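Multicopper oxidase (Arthrobacter sp. FB24, PDB 3GDC) probably oxidises phenolic, laccase-type substrates at a mononuclear copper and passes the electrons on to reduce dioxygen to water. Local coordinates at residues 39-44 against 86-91; 46-51 against 180-185; 61-66 against 168-173; 96-99 against 105-108. One frame throughout, in Å; residues are numbered along the deposited sequence.

Strand 33-49 supplies the first segment of both interaction 1 and interaction 2, whose centres lie about 21 Å apart. Interaction 1 sets that strand against a copper-binding loop; interaction 2 sets its far end against strand 182-185 of the six-stranded sheet. Interaction 3 sits between them, about 13 Å from interaction 1 and about 10 Å from interaction 2, again between centres, and involves strand 163-172, the neighbour of 182-185 in that sheet. Interactions 2 and 3 thus form one seam between the halves of the chain, and both reach the calcium site. Along the sequence interaction 4 is nested within both; interaction 4, where a second subunit packs, lies about 34 Å (centre to centre) from interaction 2.

Interaction 1: 39-44 against 86-91; sequences IVAVDK and HPHTIH. With CU (copper (II) ion), chain D.
The H88 ring, resting obliquely against A41, is held at both of its nitrogens: ND1 binds copper at 2.1 Å, while NE2 donates a hydrogen bond to a water that also ties in D43 and H86. This water makes the polar link between 39-44 and 86-91, since no direct hydrogen bond joins the two. It donates a hydrogen bond to D43 OD1 at 2.7 Å and pairs with H86 ND1 at 2.8 Å, lying in the plane of both imidazoles, at their edges. With the metal on one nitrogen and the water on the other, the H88 ring has little liberty to turn about its CB-CG bond. Its CG stands anti to the carbonyl carbon (chi1 -64°), which carries the ring forward to the copper and brings CD2 to within 4.0 Å of A41 CB. Over one face lies the backbone carbon of H86, offset toward the rim.

Two residues further on, I90 reaches strand 33-49 with the end of its extended side chain: I90 CD1 meets I39 CG2 at 4.0 Å, the two side chains crossing at a slant. Y59 touches both isoleucines and F80 touches I90, so the aliphatic contact is well buried, whereas D43 is at the exposed end. C133 and H141 complete the copper coordination. H91, next along, binds another copper shared with H222 of the second subunit. A ligand set of two histidines and a cysteine, at one end of a beta sandwich, is that of the type 1 copper site of a cupredoxin domain.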
loop_
_atom_site.group_PDB
_atom_site.type_symbol
_atom_site.label_atom_id
_atom_site.label_comp_id
_atom_site.label_asym_id
_atom_site.label_seq_id
_atom_site.Cartn_x
_atom_site.Cartn_y
_atom_site.Cartn_z
ATOM N N ILE A 39 -9.758 -31.497 6.337
ATOM C CA ILE A 39 -9.446 -30.339 7.173
ATOM C C ILE A 39 -10.488 -30.293 8.283
ATOM O O ILE A 39 -11.699 -30.371 8.021
ATOM C CB ILE A 39 -9.441 -29.021 6.337
ATOM C CG1 ILE A 39 -8.312 -29.051 5.284
ATOM C CG2 ILE A 39 -9.324 -27.790 7.245
ATOM C CD1 ILE A 39 -8.098 -27.742 4.494
ATOM N N VAL A 40 -10.020 -30.163 9.522
ATOM C CA VAL A 40 -10.907 -30.123 10.683
ATOM C C VAL A 40 -10.680 -28.832 11.467
ATOM O O VAL A 40 -9.533 -28.502 11.785
ATOM C CB VAL A 40 -10.666 -31.333 11.625
ATOM C CG1 VAL A 40 -11.624 -31.290 12.817
ATOM C CG2 VAL A 40 -10.814 -32.671 10.875
ATOM N N ALA A 41 -11.753 -28.095 11.770
ATOM C CA ALA A 41 -11.635 -26.936 12.660
ATOM C C ALA A 41 -11.642 -27.415 14.111
ATOM O O ALA A 41 -12.534 -28.154 14.535
ATOM C CB ALA A 41 -12.738 -25.897 12.399
ATOM N N VAL A 42 -10.605 -27.050 14.854
ATOM C CA VAL A 42 -10.450 -27.531 16.227
ATOM C C VAL A 42 -10.031 -26.384 17.137
ATOM O O VAL A 42 -9.164 -25.584 16.776
ATOM C CB VAL A 42 -9.407 -28.692 16.354
ATOM C CG1 VAL A 42 -9.808 -29.893 15.537
ATOM C CG2 VAL A 42 -8.018 -28.243 15.950
ATOM N N ASP A 43 -10.647 -26.320 18.314
ATOM C CA ASP A 43 -10.276 -25.334 19.314
ATOM C C ASP A 43 -9.048 -25.876 20.044
ATOM O O ASP A 43 -9.045 -27.023 20.497
ATOM C CB ASP A 43 -11.436 -25.105 20.286
ATOM C CG ASP A 43 -12.703 -24.621 19.593
ATOM O OD1 ASP A 43 -12.618 -24.108 18.453
ATOM O OD2 ASP A 43 -13.794 -24.763 20.195
ATOM N N LYS A 44 -8.002 -25.063 20.131
ATOM C CA LYS A 44 -6.711 -25.511 20.653
ATOM C C LYS A 44 -5.982 -24.339 21.286
ATOM O O LYS A 44 -5.959 -23.249 20.722
ATOM C CB LYS A 44 -5.859 -26.100 19.522
ATOM C CG LYS A 44 -4.510 -26.682 19.956
ATOM C CD LYS A 44 -3.914 -27.581 18.886
ATOM C CE LYS A 44 -2.546 -28.101 19.306
ATOM N NZ LYS A 44 -1.786 -28.701 18.167
ATOM N N HIS A 86 -18.034 -23.428 17.828
ATOM C CA HIS A 86 -18.723 -22.357 17.104
ATOM C C HIS A 86 -18.892 -22.751 15.641
ATOM O O HIS A 86 -18.115 -23.567 15.125
ATOM C CB HIS A 86 -17.919 -21.049 17.197
ATOM C CG HIS A 86 -17.573 -20.649 18.599
ATOM N ND1 HIS A 86 -16.494 -21.174 19.281
ATOM C CD2 HIS A 86 -18.169 -19.782 19.451
ATOM C CE1 HIS A 86 -16.438 -20.641 20.488
ATOM N NE2 HIS A 86 -17.444 -19.796 20.617
ATOM N N PRO A 87 -19.897 -22.168 14.952
ATOM C CA PRO A 87 -19.996 -22.432 13.513
ATOM C C PRO A 87 -18.795 -21.835 12.788
ATOM O O PRO A 87 -18.263 -20.806 13.217
ATOM C CB PRO A 87 -21.270 -21.677 13.103
ATOM C CG PRO A 87 -21.409 -20.595 14.133
ATOM C CD PRO A 87 -20.966 -21.259 15.412
ATOM N N HIS A 88 -18.370 -22.485 11.713
ATOM C CA HIS A 88 -17.222 -22.034 10.932
ATOM C C HIS A 88 -17.459 -22.356 9.460
ATOM O O HIS A 88 -18.379 -23.120 9.105
ATOM C CB HIS A 88 -15.924 -22.739 11.397
ATOM C CG HIS A 88 -15.508 -22.418 12.802
ATOM N ND1 HIS A 88 -15.163 -21.145 13.206
ATOM C CD2 HIS A 88 -15.370 -23.211 13.894
ATOM C CE1 HIS A 88 -14.856 -21.164 14.493
ATOM N NE2 HIS A 88 -14.961 -22.407 14.930
ATOM N N THR A 89 -16.628 -21.783 8.595
ATOM C CA THR A 89 -16.629 -22.137 7.184
ATOM C C THR A 89 -15.175 -22.202 6.688
ATOM O O THR A 89 -14.222 -21.945 7.455
ATOM C CB THR A 89 -17.404 -21.094 6.310
ATOM O OG1 THR A 89 -16.645 -19.891 6.217
ATOM C CG2 THR A 89 -18.792 -20.775 6.870
ATOM N N ILE A 90 -15.001 -22.546 5.419
ATOM C CA ILE A 90 -13.758 -22.235 4.724
ATOM C C ILE A 90 -14.105 -21.451 3.475
ATOM O O ILE A 90 -14.826 -21.940 2.585
ATOM C CB ILE A 90 -12.916 -23.469 4.305
ATOM C CG1 ILE A 90 -12.727 -24.462 5.459
ATOM C CG2 ILE A 90 -11.560 -23.006 3.724
ATOM C CD1 ILE A 90 -11.958 -25.745 5.062
ATOM N N HIS A 91 -13.581 -20.232 3.419
ATOM C CA HIS A 91 -13.670 -19.412 2.241
ATOM C C HIS A 91 -12.317 -19.392 1.530
ATOM O O HIS A 91 -11.302 -18.965 2.101
ATOM C CB HIS A 91 -14.090 -17.990 2.614
ATOM C CG HIS A 91 -13.968 -17.036 1.482
ATOM N ND1 HIS A 91 -14.747 -17.129 0.348
ATOM C CD2 HIS A 91 -13.120 -16.003 1.276
ATOM C CE1 HIS A 91 -14.405 -16.174 -0.496
ATOM N NE2 HIS A 91 -13.415 -15.482 0.039
HETATM CU CU CU D . -15.050 -19.456 12.032
HETATM O O HOH W 1 -14.975 -22.916 17.754
#

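Interaction 2: 46-51 against 180-185; sequences FEIAPG and NEFYSV. With CA (calcium ion), chain H.
Just ahead of F182, the residue that meets I48 and A49, E181 turns to the calcium ion and grips it with both carboxylate oxygens, OE1 and OE2 each at 2.5 Å. The bend in its chain (chi2 64°) brings the carboxylate round to the ion, where N173, D175, G176 and D179 complete the protein's share of the site. E181 and F182 face Y172 in a classic beta bulge.

F182 then makes the whole contact. Its ring takes the A49 methyl over one face, a CH-pi interaction with A49 CB 4.2 Å from the ring centroid and 23° off the normal. A49 CB sits toward the rim, 3.9 Å from F182 CZ. From the same side of the ring plane, but obliquely, I48 CD1 comes to F182 CD2 at 4.0 Å. I48 points this way because its CG1 lies between backbone N and carbonyl carbon (chi1 52°). Here strand 182-185, the edge of the six-stranded sheet, packs against the end of strand 33-49 from the other half of the chain, probably one cupredoxin-like domain on the next.

Y183 turns elsewhere: its ring stacks on F275. S184 OG accepts a hydrogen bond from G187 N.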
loop_
_atom_site.group_PDB
_atom_site.type_symbol
_atom_site.label_atom_id
_atom_site.label_comp_id
_atom_site.label_asym_id
_atom_site.label_seq_id
_atom_site.Cartn_x
_atom_site.Cartn_y
_atom_site.Cartn_z
ATOM N N PHE A 46 -2.479 -22.526 22.362
ATOM C CA PHE A 46 -1.113 -22.410 21.872
ATOM C C PHE A 46 -0.346 -21.456 22.780
ATOM O O PHE A 46 -0.835 -20.373 23.091
ATOM C CB PHE A 46 -1.097 -21.857 20.445
ATOM C CG PHE A 46 -1.846 -22.708 19.446
ATOM C CD1 PHE A 46 -1.218 -23.785 18.825
ATOM C CD2 PHE A 46 -3.166 -22.417 19.113
ATOM C CE1 PHE A 46 -1.903 -24.580 17.878
ATOM C CE2 PHE A 46 -3.867 -23.202 18.180
ATOM C CZ PHE A 46 -3.231 -24.276 17.554
ATOM N N GLU A 47 0.846 -21.860 23.210
ATOM C CA GLU A 47 1.702 -20.952 23.964
ATOM C C GLU A 47 2.563 -20.145 23.002
ATOM O O GLU A 47 3.605 -20.614 22.553
ATOM C CB GLU A 47 2.562 -21.713 24.984
ATOM C CG GLU A 47 3.362 -20.763 25.877
ATOM C CD GLU A 47 3.931 -21.426 27.122
ATOM O OE1 GLU A 47 3.816 -22.658 27.281
ATOM O OE2 GLU A 47 4.498 -20.691 27.953
ATOM N N ILE A 48 2.118 -18.926 22.686
ATOM C CA ILE A 48 2.767 -18.118 21.647
ATOM C C ILE A 48 3.950 -17.285 22.151
ATOM O O ILE A 48 4.870 -16.956 21.388
ATOM C CB ILE A 48 1.747 -17.224 20.895
ATOM C CG1 ILE A 48 0.907 -16.403 21.882
ATOM C CG2 ILE A 48 0.848 -18.105 20.001
ATOM C CD1 ILE A 48 0.297 -15.133 21.306
ATOM N N ALA A 49 3.901 -16.943 23.434
ATOM C CA ALA A 49 4.971 -16.243 24.128
ATOM C C ALA A 49 5.080 -16.901 25.511
ATOM O O ALA A 49 4.096 -17.475 25.989
ATOM C CB ALA A 49 4.638 -14.764 24.248
ATOM N N PRO A 50 6.273 -16.854 26.146
ATOM C CA PRO A 50 6.379 -17.533 27.447
ATOM C C PRO A 50 5.277 -17.116 28.426
ATOM O O PRO A 50 5.174 -15.940 28.797
ATOM C CB PRO A 50 7.764 -17.108 27.954
ATOM C CG PRO A 50 8.548 -16.862 26.702
ATOM C CD PRO A 50 7.549 -16.224 25.757
ATOM N N GLY A 51 4.448 -18.084 28.811
ATOM C CA GLY A 51 3.362 -17.858 29.766
ATOM C C GLY A 51 2.081 -17.282 29.190
ATOM O O GLY A 51 1.114 -17.053 29.925
ATOM N N ASN A 180 -3.490 -5.779 18.262
ATOM C CA ASN A 180 -2.655 -6.963 18.423
ATOM C C ASN A 180 -1.592 -6.744 19.482
ATOM O O ASN A 180 -1.096 -5.626 19.638
ATOM C CB ASN A 180 -1.983 -7.302 17.102
ATOM C CG ASN A 180 -2.981 -7.746 16.050
ATOM O OD1 ASN A 180 -3.059 -7.169 14.963
ATOM N ND2 ASN A 180 -3.766 -8.761 16.384
ATOM N N GLU A 181 -1.229 -7.814 20.176
ATOM C CA GLU A 181 -0.186 -7.775 21.211
ATOM C C GLU A 181 1.104 -8.435 20.734
ATOM O O GLU A 181 2.210 -8.075 21.179
ATOM C CB GLU A 181 -0.694 -8.441 22.493
ATOM C CG GLU A 181 -1.656 -7.574 23.318
ATOM C CD GLU A 181 -2.959 -7.262 22.609
ATOM O OE1 GLU A 181 -3.711 -8.210 22.298
ATOM O OE2 GLU A 181 -3.258 -6.063 22.377
ATOM N N PHE A 182 0.965 -9.403 19.821
ATOM C CA PHE A 182 2.119 -10.057 19.203
ATOM C C PHE A 182 1.930 -10.251 17.699
ATOM O O PHE A 182 0.809 -10.190 17.182
ATOM C CB PHE A 182 2.401 -11.417 19.851
ATOM C CG PHE A 182 2.678 -11.332 21.329
ATOM C CD1 PHE A 182 3.950 -11.001 21.789
ATOM C CD2 PHE A 182 1.661 -11.543 22.247
ATOM C CE1 PHE A 182 4.204 -10.896 23.165
ATOM C CE2 PHE A 182 1.908 -11.439 23.625
ATOM C CZ PHE A 182 3.184 -11.118 24.073
ATOM N N TYR A 183 3.045 -10.485 17.019
ATOM C CA TYR A 183 3.070 -10.677 15.559
ATOM C C TYR A 183 3.988 -11.832 15.242
ATOM O O TYR A 183 4.905 -12.132 16.005
ATOM C CB TYR A 183 3.562 -9.408 14.856
ATOM C CG TYR A 183 2.687 -8.199 15.118
ATOM C CD1 TYR A 183 1.689 -7.836 14.223
ATOM C CD2 TYR A 183 2.846 -7.427 16.282
ATOM C CE1 TYR A 183 0.872 -6.724 14.456
ATOM C CE2 TYR A 183 2.033 -6.324 16.531
ATOM C CZ TYR A 183 1.046 -5.977 15.614
ATOM O OH TYR A 183 0.250 -4.880 15.845
ATOM N N SER A 184 3.744 -12.523 14.133
ATOM C CA SER A 184 4.622 -13.630 13.790
ATOM C C SER A 184 4.690 -13.847 12.290
ATOM O O SER A 184 3.877 -13.308 11.544
ATOM C CB SER A 184 4.192 -14.925 14.508
ATOM O OG SER A 184 3.277 -15.702 13.741
ATOM N N VAL A 185 5.705 -14.599 11.875
ATOM C CA VAL A 185 5.654 -15.303 10.605
ATOM C C VAL A 185 5.588 -16.800 10.901
ATOM O O VAL A 185 6.425 -17.350 11.627
ATOM C CB VAL A 185 6.805 -14.922 9.636
ATOM C CG1 VAL A 185 8.169 -14.868 10.340
ATOM C CG2 VAL A 185 6.856 -15.897 8.453
HETATM CA CA CA H . -5.693 -6.633 22.022
#

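Interaction 3: 61-66 against 168-173; sequences GRIPGP and VMNGYN. With CA (calcium ion), chain H.
The loop 61-66 passes strand 163-172 without any hydrogen bond between them, the backbones coming nearest at P64 and V168, whose CA atoms are 6.9 Å apart, and the peptide bond between I63 and P64 is cis. P64 lays one side of its ring along V168: both P64 CB and P64 CG are 4.0 Å from V168 CG2, the two side chains sliding past each other in opposite directions.

I63 works through one methyl. With CG1 anti to the carbonyl carbon (chi1 -60°), I63 CG2 falls anti to the backbone N and approaches Y172 OH at 3.7 Å, these side chains again running in opposite senses. The same methyl touches N170, the I63 and N170 side chains crossing at about a right angle. Y147, from strand 147-153, touches both I63 and P64, and F46 and I48 of strand 33-49 touch I63 and Y172 respectively. At the end of the strand N173 OD1 binds the calcium ion at 2.4 Å.

The Y172 hydroxyl is hydrogen-bonded to the carbonyl O of G187, so the isoleucine methyl lies beside an oxygen already provided for. Cohesion here comes from van der Waals contact, apolar on both sides at P64-V168 and methyl against polar ends at I63.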
loop_
_atom_site.group_PDB
_atom_site.type_symbol
_atom_site.label_atom_id
_atom_site.label_comp_id
_atom_site.label_asym_id
_atom_site.label_seq_id
_atom_site.Cartn_x
_atom_site.Cartn_y
_atom_site.Cartn_z
ATOM N N GLY A 61 -5.257 -28.168 13.925
ATOM C CA GLY A 61 -4.467 -27.955 15.146
ATOM C C GLY A 61 -3.165 -27.205 14.957
ATOM O O GLY A 61 -2.237 -27.354 15.758
ATOM N N ARG A 62 -3.087 -26.407 13.896
ATOM C CA ARG A 62 -1.914 -25.564 13.651
ATOM C C ARG A 62 -2.355 -24.198 13.139
ATOM O O ARG A 62 -3.387 -24.077 12.458
ATOM C CB ARG A 62 -0.970 -26.221 12.633
ATOM C CG ARG A 62 -1.649 -26.604 11.326
ATOM C CD ARG A 62 -0.901 -25.975 10.144
ATOM N NE ARG A 62 0.060 -26.885 9.610
ATOM C CZ ARG A 62 0.839 -26.681 8.556
ATOM N NH1 ARG A 62 0.834 -25.542 7.856
ATOM N NH2 ARG A 62 1.658 -27.650 8.228
ATOM N N ILE A 63 -1.572 -23.177 13.487
ATOM C CA ILE A 63 -1.750 -21.821 12.988
ATOM C C ILE A 63 -0.407 -21.367 12.424
ATOM O O ILE A 63 0.571 -21.351 13.165
ATOM C CB ILE A 63 -2.159 -20.836 14.131
ATOM C CG1 ILE A 63 -3.468 -21.267 14.791
ATOM C CG2 ILE A 63 -2.290 -19.438 13.575
ATOM C CD1 ILE A 63 -3.847 -20.430 16.009
ATOM N N PRO A 64 -0.332 -21.035 11.112
ATOM C CA PRO A 64 -1.400 -21.109 10.107
ATOM C C PRO A 64 -1.825 -22.559 9.869
ATOM O O PRO A 64 -1.081 -23.487 10.226
ATOM C CB PRO A 64 -0.730 -20.560 8.832
ATOM C CG PRO A 64 0.760 -20.830 9.055
ATOM C CD PRO A 64 0.930 -20.552 10.523
ATOM N N GLY A 65 -2.986 -22.727 9.235
ATOM C CA GLY A 65 -3.493 -24.032 8.820
ATOM C C GLY A 65 -2.633 -24.656 7.730
ATOM O O GLY A 65 -1.612 -24.093 7.331
ATOM N N PRO A 66 -3.004 -25.864 7.278
ATOM C CA PRO A 66 -2.258 -26.541 6.217
ATOM C C PRO A 66 -2.011 -25.638 5.010
ATOM O O PRO A 66 -2.907 -24.887 4.594
ATOM C CB PRO A 66 -3.182 -27.698 5.823
ATOM C CG PRO A 66 -3.959 -27.982 7.063
ATOM C CD PRO A 66 -4.131 -26.674 7.780
ATOM N N VAL A 168 3.495 -17.073 6.302
ATOM C CA VAL A 168 2.219 -16.438 6.609
ATOM C C VAL A 168 2.429 -15.457 7.773
ATOM O O VAL A 168 2.854 -15.847 8.872
ATOM C CB VAL A 168 1.115 -17.460 6.955
ATOM C CG1 VAL A 168 -0.202 -16.742 7.237
ATOM C CG2 VAL A 168 0.947 -18.508 5.823
ATOM N N MET A 169 2.157 -14.184 7.502
ATOM C CA MET A 169 2.336 -13.118 8.486
ATOM C C MET A 169 1.020 -12.894 9.206
ATOM O O MET A 169 -0.005 -12.624 8.564
ATOM C CB MET A 169 2.774 -11.811 7.801
ATOM C CG MET A 169 4.039 -11.903 6.979
ATOM S SD MET A 169 4.475 -10.320 6.217
ATOM C CE MET A 169 3.130 -10.127 5.026
ATOM N N ASN A 170 1.036 -13.000 10.534
ATOM C CA ASN A 170 -0.183 -12.828 11.313
ATOM C C ASN A 170 0.024 -11.979 12.567
ATOM O O ASN A 170 1.121 -11.453 12.810
ATOM C CB ASN A 170 -0.772 -14.196 11.712
ATOM C CG ASN A 170 0.102 -14.939 12.726
ATOM O OD1 ASN A 170 1.132 -14.422 13.152
ATOM N ND2 ASN A 170 -0.313 -16.144 13.122
ATOM N N GLY A 171 -1.048 -11.861 13.343
ATOM C CA GLY A 171 -1.033 -11.127 14.602
ATOM C C GLY A 171 -1.853 -11.881 15.620
ATOM O O GLY A 171 -2.743 -12.666 15.266
ATOM N N TYR A 172 -1.555 -11.638 16.892
ATOM C CA TYR A 172 -2.286 -12.258 17.982
ATOM C C TYR A 172 -2.861 -11.193 18.889
ATOM O O TYR A 172 -2.122 -10.392 19.462
ATOM C CB TYR A 172 -1.391 -13.203 18.788
ATOM C CG TYR A 172 -0.952 -14.415 17.994
ATOM C CD1 TYR A 172 -1.859 -15.435 17.691
ATOM C CD2 TYR A 172 0.352 -14.520 17.520
ATOM C CE1 TYR A 172 -1.470 -16.544 16.950
ATOM C CE2 TYR A 172 0.758 -15.629 16.773
ATOM C CZ TYR A 172 -0.172 -16.636 16.495
ATOM O OH TYR A 172 0.188 -17.728 15.753
ATOM N N ASN A 173 -4.188 -11.189 18.964
ATOM C CA ASN A 173 -4.945 -10.322 19.848
ATOM C C ASN A 173 -5.254 -11.118 21.112
ATOM O O ASN A 173 -6.173 -11.950 21.139
ATOM C CB ASN A 173 -6.223 -9.857 19.138
ATOM C CG ASN A 173 -7.064 -8.908 19.983
ATOM O OD1 ASN A 173 -6.746 -8.632 21.146
ATOM N ND2 ASN A 173 -8.139 -8.400 19.394
HETATM CA CA CA H . -5.693 -6.633 22.022
#

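Interaction 4: 96-99 against 105-108; sequences HRAT and GIGA
I106, T99 and A98 carry this contact, which joins two parts of the loop between strands 91-92 and 116-122. In I106 CG1 stands anti to the carbonyl carbon (chi1 -50°), which leaves CG2 anti to the backbone N and turned onto the A98 peptide: I106 CG2 lies 3.4 Å from A98 O and 4.2 Å from A98 CB, so the methyl meets carbonyl and side chain together. F283 of the second subunit packs on I106.

T99 takes part through its methyl and its backbone. T99 CG2 stands 4.0 Å from the CA of G107, and the backbones close to 4.4 Å between T99 CA and G107 CA, an approach aided by the lack of a side chain on G107. The phi of G107 is positive (56°).

Water molecules finish the join. One accepts a hydrogen bond from A108 N at 2.7 Å and donates one to T99 O, bridging backbone to backbone. A second lies within hydrogen-bonding distance of A98 O and I106 O, though it has more acceptors around it than protons to give.

A98 meets K265 of the second subunit. This short 3-10 turn and the segment folded back on it thus form a subunit-interface loop, the I106 side chain about 9 Å from a bound copper, consistent with the trimeric two-domain multicopper oxidases.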
loop_
_atom_site.group_PDB
_atom_site.type_symbol
_atom_site.label_atom_id
_atom_site.label_comp_id
_atom_site.label_asym_id
_atom_site.label_seq_id
_atom_site.Cartn_x
_atom_site.Cartn_y
_atom_site.Cartn_z
ATOM N N HIS A 96 -14.337 -20.248 -7.994
ATOM C CA HIS A 96 -15.246 -21.318 -7.569
ATOM C C HIS A 96 -16.688 -20.846 -7.711
ATOM O O HIS A 96 -16.952 -19.650 -7.877
ATOM C CB HIS A 96 -14.974 -21.763 -6.114
ATOM C CG HIS A 96 -14.921 -20.630 -5.135
ATOM N ND1 HIS A 96 -13.753 -20.234 -4.517
ATOM C CD2 HIS A 96 -15.891 -19.807 -4.667
ATOM C CE1 HIS A 96 -14.003 -19.210 -3.722
ATOM N NE2 HIS A 96 -15.291 -18.927 -3.798
ATOM N N ARG A 97 -17.619 -21.797 -7.653
ATOM C CA ARG A 97 -19.037 -21.482 -7.699
ATOM C C ARG A 97 -19.497 -20.845 -6.390
ATOM O O ARG A 97 -18.869 -21.032 -5.343
ATOM C CB ARG A 97 -19.836 -22.756 -8.002
ATOM C CG ARG A 97 -19.537 -23.292 -9.392
ATOM C CD ARG A 97 -20.203 -24.636 -9.646
ATOM N NE ARG A 97 -19.476 -25.724 -8.997
ATOM C CZ ARG A 97 -19.904 -26.384 -7.926
ATOM N NH1 ARG A 97 -21.074 -26.082 -7.380
ATOM N NH2 ARG A 97 -19.161 -27.359 -7.416
ATOM N N ALA A 98 -20.607 -20.113 -6.442
ATOM C CA ALA A 98 -21.134 -19.401 -5.272
ATOM C C ALA A 98 -21.478 -20.297 -4.070
ATOM O O ALA A 98 -21.250 -19.920 -2.917
ATOM C CB ALA A 98 -22.341 -18.525 -5.676
ATOM N N THR A 99 -22.019 -21.488 -4.341
ATOM C CA THR A 99 -22.334 -22.457 -3.290
ATOM C C THR A 99 -21.092 -23.084 -2.651
ATOM O O THR A 99 -21.197 -23.802 -1.651
ATOM C CB THR A 99 -23.182 -23.617 -3.852
ATOM O OG1 THR A 99 -22.550 -24.106 -5.036
ATOM C CG2 THR A 99 -24.607 -23.150 -4.167
ATOM N N GLY A 105 -25.255 -17.996 4.553
ATOM C CA GLY A 105 -26.426 -17.517 3.805
ATOM C C GLY A 105 -26.412 -17.886 2.334
ATOM O O GLY A 105 -27.430 -17.743 1.640
ATOM N N ILE A 106 -25.260 -18.353 1.850
ATOM C CA ILE A 106 -25.114 -18.766 0.455
ATOM C C ILE A 106 -24.806 -20.262 0.373
ATOM O O ILE A 106 -23.834 -20.749 0.965
ATOM C CB ILE A 106 -24.041 -17.922 -0.296
ATOM C CG1 ILE A 106 -24.299 -16.421 -0.089
ATOM C CG2 ILE A 106 -23.990 -18.296 -1.801
ATOM C CD1 ILE A 106 -23.294 -15.507 -0.770
ATOM N N GLY A 107 -25.647 -20.991 -0.360
ATOM C CA GLY A 107 -25.571 -22.449 -0.379
ATOM C C GLY A 107 -25.669 -23.030 1.019
ATOM O O GLY A 107 -26.490 -22.596 1.823
ATOM N N ALA A 108 -24.815 -24.004 1.312
ATOM C CA ALA A 108 -24.739 -24.623 2.641
ATOM C C ALA A 108 -24.364 -23.634 3.757
ATOM O O ALA A 108 -24.716 -23.845 4.913
ATOM C CB ALA A 108 -23.762 -25.782 2.619
HETATM O O HOH W 2 -21.178 -20.006 0.118
HETATM O O HOH W 3 -23.402 -25.141 -0.735
#